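Side-chain contacts in thermosome subunit (Methanococcoides burtonii, PDB 3AQ1), which probably binds and hydrolyses ATP to help unfolded proteins fold, as a group II chaperonin of the TCP-1 family: residues L127-K130 against A131-I135; E137-D141 against G142-N146; V349-V352 against I353-K357; P448-I451 against K452-I456. All coordinates share one frame; numbering follows the deposited sequence.

In the fold
The four contacts follow one another along the chain: the C-terminal part of helix 121-132 (interaction 1), the hairpin of strands 136-137 and 144-145 (interaction 2), the end of helix 332-355 (interaction 3) and the start of helix 449-467 (interaction 4). Interaction 3 touches the other three, its centre about 13, 10 and 12 Å from the centres of interactions 1, 2 and 4. V132 packs on I353, E354 reaches the hairpin at V145, and E354 and D355 form salt bridges with R450. Interactions 1 and 2 also pack on each other through I135 and V145. Locally ordered turns are thus joined by a few side chains, and segments distant in sequence meet round one helix end.

Interaction 1 (L127-K130 against A131-I135); sequences LTVK and AVRSI
V129 lays its CG1 methyl obliquely across the aliphatic part of R133, 3.6 Å from CD, one helical turn further along. The methyl stands opposite the backbone N (chi1 168°), and from there it reaches the R133 chain. The arginine bends at chi3 (65°) beyond this greasy portion, and its guanidinium group goes on to a salt bridge with E101. R133 N also donates to V129 O at 2.9 Å, so backbone and side chain of the same two residues are held together toward the C-terminal part of helix 121-132.

One face of this turn is buried. T128 and V132 touch helix 332-355 at L342, A345, L346 and I353, their CG2 methyls a loose 4.4 Å apart, while a bond of 3.0 Å from V132 N to T128 O joins their backbones. A131 packs on L166, its CB 3.5 Å from L127 O. The chain then leaves through a type I beta turn from V132 to I135, where S134 OG makes a weak bond to A131 O. The chemistry is thus divided: backbone bonds hold the turn, carbon contacts cover its buried face, and the arginine lends its stem to V129 while keeping its charge for E101.

Interaction 2 (E137-D141 against G142-N146); sequences EEEED and GLKVN
E137 and K144 face each other as an antiparallel hydrogen-bonded pair in a beta hairpin, the short ribbon of strands 136-137 and 144-145 that follows helix 121-132 in this chaperonin fold. E137 N gives a bond of 2.8 Å to K144 O, nearly straight at 168°, and K144 N returns one to E137 O. Both side chains leave the ribbon on the same face and run alongside each other.

Followed outward, the lysine passes between two acids. K144 CB lies 3.6 Å from E139 OE1. K144 CG lies 3.9 Å from E137 OE1. K144 CD lies by the E139 carboxylate, 3.7 Å from E139 OE2, and next along the chain K144 CE touches E137 OE1 at 3.4 Å. The chain bends at chi3 (137°), and K144 NZ ends 4.0 Å from E139 OE2 and 4.4 Å from E137 OE1, beyond salt-bridge length from both. The attraction is therefore probably diffuse, spread over two carboxylates, with the methylene groups making the actual contacts. E139 itself crosses the lysine at a slant.

On the other face, L143 and E138 lie side by side, and L143 CD2 packs against the carbonyl oxygen of E137. The turn between the strands passes through D141 and G142. At the far end N146 is the N-cap of helix 147-150, its OD1 receiving the N-H of E149. A water links E137 to N146, just past the second strand: it donates to E137 OE1 and accepts from N146 N at 2.7 Å.

Interaction 3 (V349-V352 against I353-K357); sequences VGVV and IEDGK
V349 and I353 supply the apolar contact, one turn apart: the CG1 methyl of V349 meets CD1 of I353 at 3.9 Å, the two side chains crossing at a slant. I353 is extended at chi2 (-179°), which carries CD1 out over this methyl. Both residues face helices 101-109 and 121-132, where L104 and V132 each touch the pair. V351 is mixed in character: its CG1 runs alongside D355 and lies 3.8 Å from OD2, a carbon beside a carboxylate oxygen.

The backbone bonds form a regular ladder. I353 N, E354 N and D355 N donate in turn to V349 O, G350 O and V351 O, the last at 3.0 Å and nearly straight (175°). G356 N then reaches V352 O at 2.8 Å. This is a helix C-terminus ended by a glycine with positive phi: G356 is the first residue of helix 332-355 to leave helical angles, and the chain passes directly into strand 357-360.

The charged groups work outward from this helix end. E354 OE1 and D355 OD1 both form salt bridges with R450 on helix 449-467, and E354 OE2 accepts the N-H of V145 in the neighbouring hairpin. An alanine at E354 would probably deprive R450 of one of its two carboxylate partners and strand the V145 N-H without its acceptor. K357 NZ forms a salt bridge with E90, on helix 71-92.

Interaction 4 (P448-I451 against K452-I456); sequences PLRI and KTQAI
L449 and T453 make the closer-packed side of the first turns of helix 449-467, which begins after the N-cap residue P448. L449 CD1 lies 4.0 Å from T453 CG2, and both residues rest on L89 of helix 71-92. A backbone bond of 3.0 Å from T453 N to L449 O supports the pair. At the helix start, K452 N makes a weak bond to P448 O. K452 is buried as well; its chain bends at chi2 and chi3, and NZ forms salt bridges with E447 and E366.

T453 holds its hydroxyl between the backbone N and the carbonyl carbon (chi1 64°), which brings OG1 back over the previous turn for a weak bond of 3.4 Å to R450 O. That oxygen also takes Q454 N at 2.9 Å. A valine in place of T453 would probably cost R450 O its weak second donor.

The opposite character belongs to Q454, which is exposed and only loosely packed: Q454 OE1 comes no nearer than 4.4 Å to R450 CB. R450 has its charge engaged at helix 332-355. At A455, CB sits 3.5 Å from I451 O, the oxygen that also accepts A455 N.

Interaction 1 (L127-K130 against A131-I135)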
loop_
_atom_site.group_PDB
_atom_site.type_symbol
_atom_site.label_atom_id
_atom_site.label_comp_id
_atom_site.label_asym_id
_atom_site.label_seq_id
_atom_site.Cartn_x
_atom_site.Cartn_y
_atom_site.Cartn_z
ATOM N N LEU A 127 -8.986 10.411 -7.830
ATOM C CA LEU A 127 -9.243 10.424 -6.408
ATOM C C LEU A 127 -8.075 9.768 -5.676
ATOM O O LEU A 127 -7.589 10.307 -4.684
ATOM C CB LEU A 127 -10.568 9.713 -6.110
ATOM C CG LEU A 127 -11.045 9.677 -4.672
ATOM C CD1 LEU A 127 -10.941 11.068 -4.099
ATOM C CD2 LEU A 127 -12.469 9.167 -4.619
ATOM N N THR A 128 -7.622 8.617 -6.173
ATOM C CA THR A 128 -6.459 7.950 -5.602
ATOM C C THR A 128 -5.242 8.870 -5.497
ATOM O O THR A 128 -4.591 8.944 -4.457
ATOM C CB THR A 128 -6.013 6.765 -6.444
ATOM O OG1 THR A 128 -7.064 5.801 -6.513
ATOM C CG2 THR A 128 -4.807 6.135 -5.802
ATOM N N VAL A 129 -4.937 9.559 -6.592
ATOM C CA VAL A 129 -3.735 10.372 -6.689
ATOM C C VAL A 129 -3.795 11.599 -5.762
ATOM O O VAL A 129 -2.806 11.977 -5.131
ATOM C CB VAL A 129 -3.450 10.750 -8.170
ATOM C CG1 VAL A 129 -2.386 11.828 -8.285
ATOM C CG2 VAL A 129 -3.020 9.521 -8.950
ATOM N N LYS A 130 -4.975 12.192 -5.662
ATOM C CA LYS A 130 -5.190 13.357 -4.822
ATOM C C LYS A 130 -5.103 13.018 -3.327
ATOM O O LYS A 130 -4.670 13.837 -2.523
ATOM C CB LYS A 130 -6.541 13.958 -5.165
ATOM C CG LYS A 130 -6.957 15.127 -4.326
ATOM C CD LYS A 130 -8.220 15.741 -4.903
ATOM C CE LYS A 130 -8.753 16.876 -4.044
ATOM N NZ LYS A 130 -10.071 17.353 -4.567
ATOM N N ALA A 131 -5.527 11.810 -2.968
ATOM C CA ALA A 131 -5.467 11.328 -1.595
ATOM C C ALA A 131 -4.027 10.997 -1.228
ATOM O O ALA A 131 -3.502 11.487 -0.224
ATOM C CB ALA A 131 -6.347 10.095 -1.433
ATOM N N VAL A 132 -3.388 10.168 -2.050
ATOM C CA VAL A 132 -2.008 9.779 -1.817
ATOM C C VAL A 132 -1.106 10.994 -1.763
ATOM O O VAL A 132 -0.385 11.179 -0.794
ATOM C CB VAL A 132 -1.497 8.800 -2.880
ATOM C CG1 VAL A 132 0.018 8.781 -2.899
ATOM C CG2 VAL A 132 -2.024 7.415 -2.589
ATOM N N ARG A 133 -1.170 11.837 -2.789
ATOM C CA ARG A 133 -0.358 13.058 -2.828
ATOM C C ARG A 133 -0.467 13.903 -1.571
ATOM O O ARG A 133 0.395 14.735 -1.314
ATOM C CB ARG A 133 -0.703 13.927 -4.042
ATOM C CG ARG A 133 0.032 13.524 -5.296
ATOM C CD ARG A 133 -0.429 14.323 -6.478
ATOM N NE ARG A 133 -0.099 15.735 -6.348
ATOM C CZ ARG A 133 0.077 16.541 -7.388
ATOM N NH1 ARG A 133 -0.043 16.061 -8.625
ATOM N NH2 ARG A 133 0.378 17.820 -7.198
ATOM N N SER A 134 -1.524 13.701 -0.794
ATOM C CA SER A 134 -1.801 14.599 0.315
ATOM C C SER A 134 -1.363 14.019 1.658
ATOM O O SER A 134 -1.471 14.677 2.687
ATOM C CB SER A 134 -3.279 15.009 0.319
ATOM O OG SER A 134 -4.023 14.364 1.333
ATOM N N ILE A 135 -0.856 12.790 1.639
ATOM C CA ILE A 135 -0.262 12.197 2.827
ATOM C C ILE A 135 1.213 11.844 2.615
ATOM O O ILE A 135 1.800 11.116 3.420
ATOM C CB ILE A 135 -1.006 10.920 3.265
ATOM C CG1 ILE A 135 -0.875 9.830 2.195
ATOM C CG2 ILE A 135 -2.459 11.227 3.553
ATOM C CD1 ILE A 135 -0.939 8.453 2.745
#

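Interaction 2 (E137-D141 against G142-N146)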
loop_
_atom_site.group_PDB
_atom_site.type_symbol
_atom_site.label_atom_id
_atom_site.label_comp_id
_atom_site.label_asym_id
_atom_site.label_seq_id
_atom_site.Cartn_x
_atom_site.Cartn_y
_atom_site.Cartn_z
ATOM N N GLU A 137 4.962 12.052 2.982
ATOM C CA GLU A 137 5.862 12.596 4.003
ATOM C C GLU A 137 7.287 12.693 3.478
ATOM O O GLU A 137 7.748 11.823 2.746
ATOM C CB GLU A 137 5.817 11.746 5.283
ATOM C CG GLU A 137 4.509 11.875 6.067
ATOM C CD GLU A 137 4.379 10.876 7.217
ATOM O OE1 GLU A 137 4.400 9.648 6.964
ATOM O OE2 GLU A 137 4.225 11.325 8.378
ATOM N N GLU A 138 7.982 13.765 3.838
ATOM C CA GLU A 138 9.378 13.911 3.445
ATOM C C GLU A 138 10.264 13.240 4.483
ATOM O O GLU A 138 9.891 13.133 5.649
ATOM C CB GLU A 138 9.747 15.384 3.316
ATOM C CG GLU A 138 10.652 15.688 2.140
ATOM C CD GLU A 138 9.951 16.515 1.079
ATOM O OE1 GLU A 138 8.711 16.397 0.955
ATOM O OE2 GLU A 138 10.640 17.282 0.372
ATOM N N GLU A 139 11.436 12.784 4.059
ATOM C CA GLU A 139 12.373 12.154 4.981
ATOM C C GLU A 139 13.802 12.162 4.452
ATOM O O GLU A 139 14.071 12.622 3.342
ATOM C CB GLU A 139 11.959 10.707 5.270
ATOM C CG GLU A 139 10.930 10.522 6.372
ATOM C CD GLU A 139 10.656 9.052 6.664
ATOM O OE1 GLU A 139 10.922 8.205 5.781
ATOM O OE2 GLU A 139 10.173 8.741 7.775
ATOM N N GLU A 140 14.716 11.665 5.277
ATOM C CA GLU A 140 16.021 11.255 4.801
ATOM C C GLU A 140 15.840 9.840 4.300
ATOM O O GLU A 140 14.904 9.153 4.713
ATOM C CB GLU A 140 17.039 11.263 5.930
ATOM C CG GLU A 140 17.460 12.634 6.386
ATOM C CD GLU A 140 18.623 12.566 7.350
ATOM O OE1 GLU A 140 18.880 11.467 7.887
ATOM O OE2 GLU A 140 19.280 13.605 7.567
ATOM N N ASP A 141 16.730 9.401 3.420
ATOM C CA ASP A 141 16.581 8.100 2.783
ATOM C C ASP A 141 15.538 8.191 1.666
ATOM O O ASP A 141 15.653 7.515 0.642
ATOM C CB ASP A 141 16.193 7.035 3.815
ATOM C CG ASP A 141 16.021 5.660 3.204
ATOM O OD1 ASP A 141 16.573 5.414 2.110
ATOM O OD2 ASP A 141 15.337 4.821 3.826
ATOM N N GLY A 142 14.527 9.035 1.864
ATOM C CA GLY A 142 13.557 9.317 0.820
ATOM C C GLY A 142 12.135 9.576 1.283
ATOM O O GLY A 142 11.871 9.730 2.470
ATOM N N LEU A 143 11.218 9.613 0.320
ATOM C CA LEU A 143 9.792 9.825 0.560
ATOM C C LEU A 143 9.067 8.639 1.214
ATOM O O LEU A 143 9.356 7.468 0.927
ATOM C CB LEU A 143 9.116 10.138 -0.769
ATOM C CG LEU A 143 9.512 11.474 -1.380
ATOM C CD1 LEU A 143 9.055 11.569 -2.823
ATOM C CD2 LEU A 143 8.916 12.586 -0.559
ATOM N N LYS A 144 8.104 8.955 2.073
ATOM C CA LYS A 144 7.299 7.941 2.751
ATOM C C LYS A 144 5.800 8.189 2.518
ATOM O O LYS A 144 5.328 9.323 2.665
ATOM C CB LYS A 144 7.630 7.921 4.251
ATOM C CG LYS A 144 6.711 7.051 5.116
ATOM C CD LYS A 144 7.322 6.816 6.508
ATOM C CE LYS A 144 6.299 6.940 7.653
ATOM N NZ LYS A 144 6.903 6.705 9.013
ATOM N N VAL A 145 5.068 7.136 2.132
ATOM C CA VAL A 145 3.610 7.212 1.990
ATOM C C VAL A 145 2.890 6.165 2.841
ATOM O O VAL A 145 2.751 5.017 2.434
ATOM C CB VAL A 145 3.162 7.046 0.537
ATOM C CG1 VAL A 145 1.652 7.071 0.460
ATOM C CG2 VAL A 145 3.753 8.137 -0.346
ATOM N N ASN A 146 2.429 6.560 4.023
ATOM C CA ASN A 146 1.783 5.615 4.928
ATOM C C ASN A 146 0.276 5.480 4.716
ATOM O O ASN A 146 -0.519 6.113 5.400
ATOM C CB ASN A 146 2.086 5.955 6.383
ATOM C CG ASN A 146 1.477 4.944 7.354
ATOM O OD1 ASN A 146 0.739 4.034 6.947
ATOM N ND2 ASN A 146 1.782 5.103 8.647
HETATM O O HOH W 1 2.408 9.072 5.116
#

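Interaction 3 (V349-V352 against I353-K357)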
loop_
_atom_site.group_PDB
_atom_site.type_symbol
_atom_site.label_atom_id
_atom_site.label_comp_id
_atom_site.label_asym_id
_atom_site.label_seq_id
_atom_site.Cartn_x
_atom_site.Cartn_y
_atom_site.Cartn_z
ATOM N N VAL A 349 0.120 3.177 -5.892
ATOM C CA VAL A 349 0.664 4.522 -6.009
ATOM C C VAL A 349 1.610 4.890 -4.845
ATOM O O VAL A 349 2.685 5.464 -5.057
ATOM C CB VAL A 349 -0.456 5.541 -6.158
ATOM C CG1 VAL A 349 0.120 6.952 -6.290
ATOM C CG2 VAL A 349 -1.293 5.179 -7.366
ATOM N N GLY A 350 1.214 4.546 -3.622
ATOM C CA GLY A 350 2.073 4.739 -2.470
ATOM C C GLY A 350 3.427 4.083 -2.665
ATOM O O GLY A 350 4.471 4.717 -2.538
ATOM N N VAL A 351 3.408 2.798 -2.991
ATOM C CA VAL A 351 4.635 2.038 -3.163
ATOM C C VAL A 351 5.501 2.555 -4.312
ATOM O O VAL A 351 6.716 2.587 -4.205
ATOM C CB VAL A 351 4.337 0.548 -3.352
ATOM C CG1 VAL A 351 5.580 -0.187 -3.856
ATOM C CG2 VAL A 351 3.806 -0.042 -2.040
ATOM N N VAL A 352 4.881 2.967 -5.408
ATOM C CA VAL A 352 5.644 3.543 -6.505
ATOM C C VAL A 352 6.312 4.850 -6.064
ATOM O O VAL A 352 7.504 5.055 -6.301
ATOM C CB VAL A 352 4.763 3.781 -7.751
ATOM C CG1 VAL A 352 5.476 4.652 -8.754
ATOM C CG2 VAL A 352 4.372 2.464 -8.383
ATOM N N ILE A 353 5.550 5.725 -5.415
ATOM C CA ILE A 353 6.083 7.007 -4.969
ATOM C C ILE A 353 7.253 6.793 -4.010
ATOM O O ILE A 353 8.254 7.503 -4.060
ATOM C CB ILE A 353 4.990 7.884 -4.322
ATOM C CG1 ILE A 353 4.041 8.407 -5.400
ATOM C CG2 ILE A 353 5.607 9.051 -3.538
ATOM C CD1 ILE A 353 2.955 9.295 -4.882
ATOM N N GLU A 354 7.137 5.793 -3.148
ATOM C CA GLU A 354 8.238 5.462 -2.255
ATOM C C GLU A 354 9.481 4.993 -3.027
ATOM O O GLU A 354 10.567 5.546 -2.834
ATOM C CB GLU A 354 7.804 4.439 -1.199
ATOM C CG GLU A 354 6.956 5.045 -0.098
ATOM C CD GLU A 354 6.483 4.028 0.926
ATOM O OE1 GLU A 354 6.297 2.841 0.566
ATOM O OE2 GLU A 354 6.284 4.423 2.098
ATOM N N ASP A 355 9.319 3.995 -3.901
ATOM C CA ASP A 355 10.427 3.498 -4.720
ATOM C C ASP A 355 11.038 4.629 -5.539
ATOM O O ASP A 355 12.246 4.649 -5.770
ATOM C CB ASP A 355 9.970 2.407 -5.700
ATOM C CG ASP A 355 9.603 1.087 -5.020
ATOM O OD1 ASP A 355 9.994 0.860 -3.850
ATOM O OD2 ASP A 355 8.919 0.271 -5.684
ATOM N N GLY A 356 10.198 5.559 -5.992
ATOM C CA GLY A 356 10.633 6.615 -6.893
ATOM C C GLY A 356 10.816 6.109 -8.315
ATOM O O GLY A 356 11.178 6.870 -9.218
ATOM N N LYS A 357 10.566 4.812 -8.512
ATOM C CA LYS A 357 10.790 4.163 -9.794
ATOM C C LYS A 357 9.782 3.045 -10.016
ATOM O O LYS A 357 9.313 2.417 -9.061
ATOM C CB LYS A 357 12.218 3.615 -9.871
ATOM C CG LYS A 357 13.232 4.437 -9.061
ATOM C CD LYS A 357 14.630 4.417 -9.659
ATOM C CE LYS A 357 15.673 4.903 -8.663
ATOM N NZ LYS A 357 15.843 3.944 -7.529
#

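Interaction 4 (P448-I451 against K452-I456)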
loop_
_atom_site.group_PDB
_atom_site.type_symbol
_atom_site.label_atom_id
_atom_site.label_comp_id
_atom_site.label_asym_id
_atom_site.label_seq_id
_atom_site.Cartn_x
_atom_site.Cartn_y
_atom_site.Cartn_z
ATOM N N PRO A 448 6.031 -2.651 -9.590
ATOM C CA PRO A 448 6.825 -1.804 -8.700
ATOM C C PRO A 448 8.252 -2.323 -8.631
ATOM O O PRO A 448 8.439 -3.538 -8.585
ATOM C CB PRO A 448 6.152 -1.997 -7.340
ATOM C CG PRO A 448 4.900 -2.786 -7.603
ATOM C CD PRO A 448 5.152 -3.557 -8.842
ATOM N N LEU A 449 9.236 -1.427 -8.627
ATOM C CA LEU A 449 10.627 -1.845 -8.489
ATOM C C LEU A 449 10.852 -2.791 -7.301
ATOM O O LEU A 449 11.522 -3.811 -7.438
ATOM C CB LEU A 449 11.558 -0.639 -8.364
ATOM C CG LEU A 449 13.043 -1.020 -8.301
ATOM C CD1 LEU A 449 13.457 -1.710 -9.577
ATOM C CD2 LEU A 449 13.915 0.182 -8.063
ATOM N N ARG A 450 10.301 -2.462 -6.135
ATOM C CA ARG A 450 10.587 -3.257 -4.939
ATOM C C ARG A 450 10.180 -4.730 -5.086
ATOM O O ARG A 450 10.864 -5.622 -4.590
ATOM C CB ARG A 450 9.995 -2.627 -3.668
ATOM C CG ARG A 450 8.546 -2.990 -3.376
ATOM C CD ARG A 450 8.083 -2.407 -2.043
ATOM N NE ARG A 450 8.590 -1.056 -1.841
ATOM C CZ ARG A 450 7.992 -0.141 -1.091
ATOM N NH1 ARG A 450 6.864 -0.429 -0.470
ATOM N NH2 ARG A 450 8.516 1.067 -0.970
ATOM N N ILE A 451 9.084 -4.993 -5.779
ATOM C CA ILE A 451 8.686 -6.372 -6.017
ATOM C C ILE A 451 9.697 -7.053 -6.932
ATOM O O ILE A 451 10.167 -8.152 -6.651
ATOM C CB ILE A 451 7.268 -6.470 -6.620
ATOM C CG1 ILE A 451 6.220 -6.134 -5.554
ATOM C CG2 ILE A 451 7.023 -7.854 -7.196
ATOM C CD1 ILE A 451 6.384 -6.914 -4.256
ATOM N N LYS A 452 10.049 -6.392 -8.025
ATOM C CA LYS A 452 10.990 -6.987 -8.946
ATOM C C LYS A 452 12.325 -7.354 -8.255
ATOM O O LYS A 452 12.866 -8.435 -8.504
ATOM C CB LYS A 452 11.203 -6.085 -10.164
ATOM C CG LYS A 452 11.839 -6.800 -11.326
ATOM C CD LYS A 452 10.998 -8.015 -11.760
ATOM C CE LYS A 452 9.718 -7.595 -12.474
ATOM N NZ LYS A 452 8.927 -8.771 -12.924
ATOM N N THR A 453 12.848 -6.480 -7.385
ATOM C CA THR A 453 14.122 -6.764 -6.723
ATOM C C THR A 453 13.956 -7.734 -5.571
ATOM O O THR A 453 14.866 -8.491 -5.267
ATOM C CB THR A 453 14.859 -5.510 -6.193
ATOM O OG1 THR A 453 14.081 -4.869 -5.170
ATOM C CG2 THR A 453 15.154 -4.533 -7.313
ATOM N N GLN A 454 12.802 -7.714 -4.917
ATOM C CA GLN A 454 12.580 -8.670 -3.850
ATOM C C GLN A 454 12.524 -10.084 -4.427
ATOM O O GLN A 454 13.110 -11.013 -3.869
ATOM C CB GLN A 454 11.317 -8.339 -3.064
ATOM C CG GLN A 454 11.582 -7.895 -1.631
ATOM C CD GLN A 454 10.476 -6.996 -1.074
ATOM O OE1 GLN A 454 10.720 -5.833 -0.733
ATOM N NE2 GLN A 454 9.252 -7.530 -0.988
ATOM N N ALA A 455 11.836 -10.243 -5.555
ATOM C CA ALA A 455 11.715 -11.556 -6.164
ATOM C C ALA A 455 13.081 -12.084 -6.625
ATOM O O ALA A 455 13.416 -13.229 -6.362
ATOM C CB ALA A 455 10.723 -11.536 -7.303
ATOM N N ILE A 456 13.874 -11.253 -7.291
ATOM C CA ILE A 456 15.187 -11.689 -7.735
ATOM C C ILE A 456 16.087 -12.077 -6.566
ATOM O O ILE A 456 16.693 -13.148 -6.576
ATOM C CB ILE A 456 15.877 -10.645 -8.613
ATOM C CG1 ILE A 456 15.171 -10.553 -9.968
ATOM C CG2 ILE A 456 17.335 -11.019 -8.828
ATOM C CD1 ILE A 456 15.696 -9.451 -10.860
#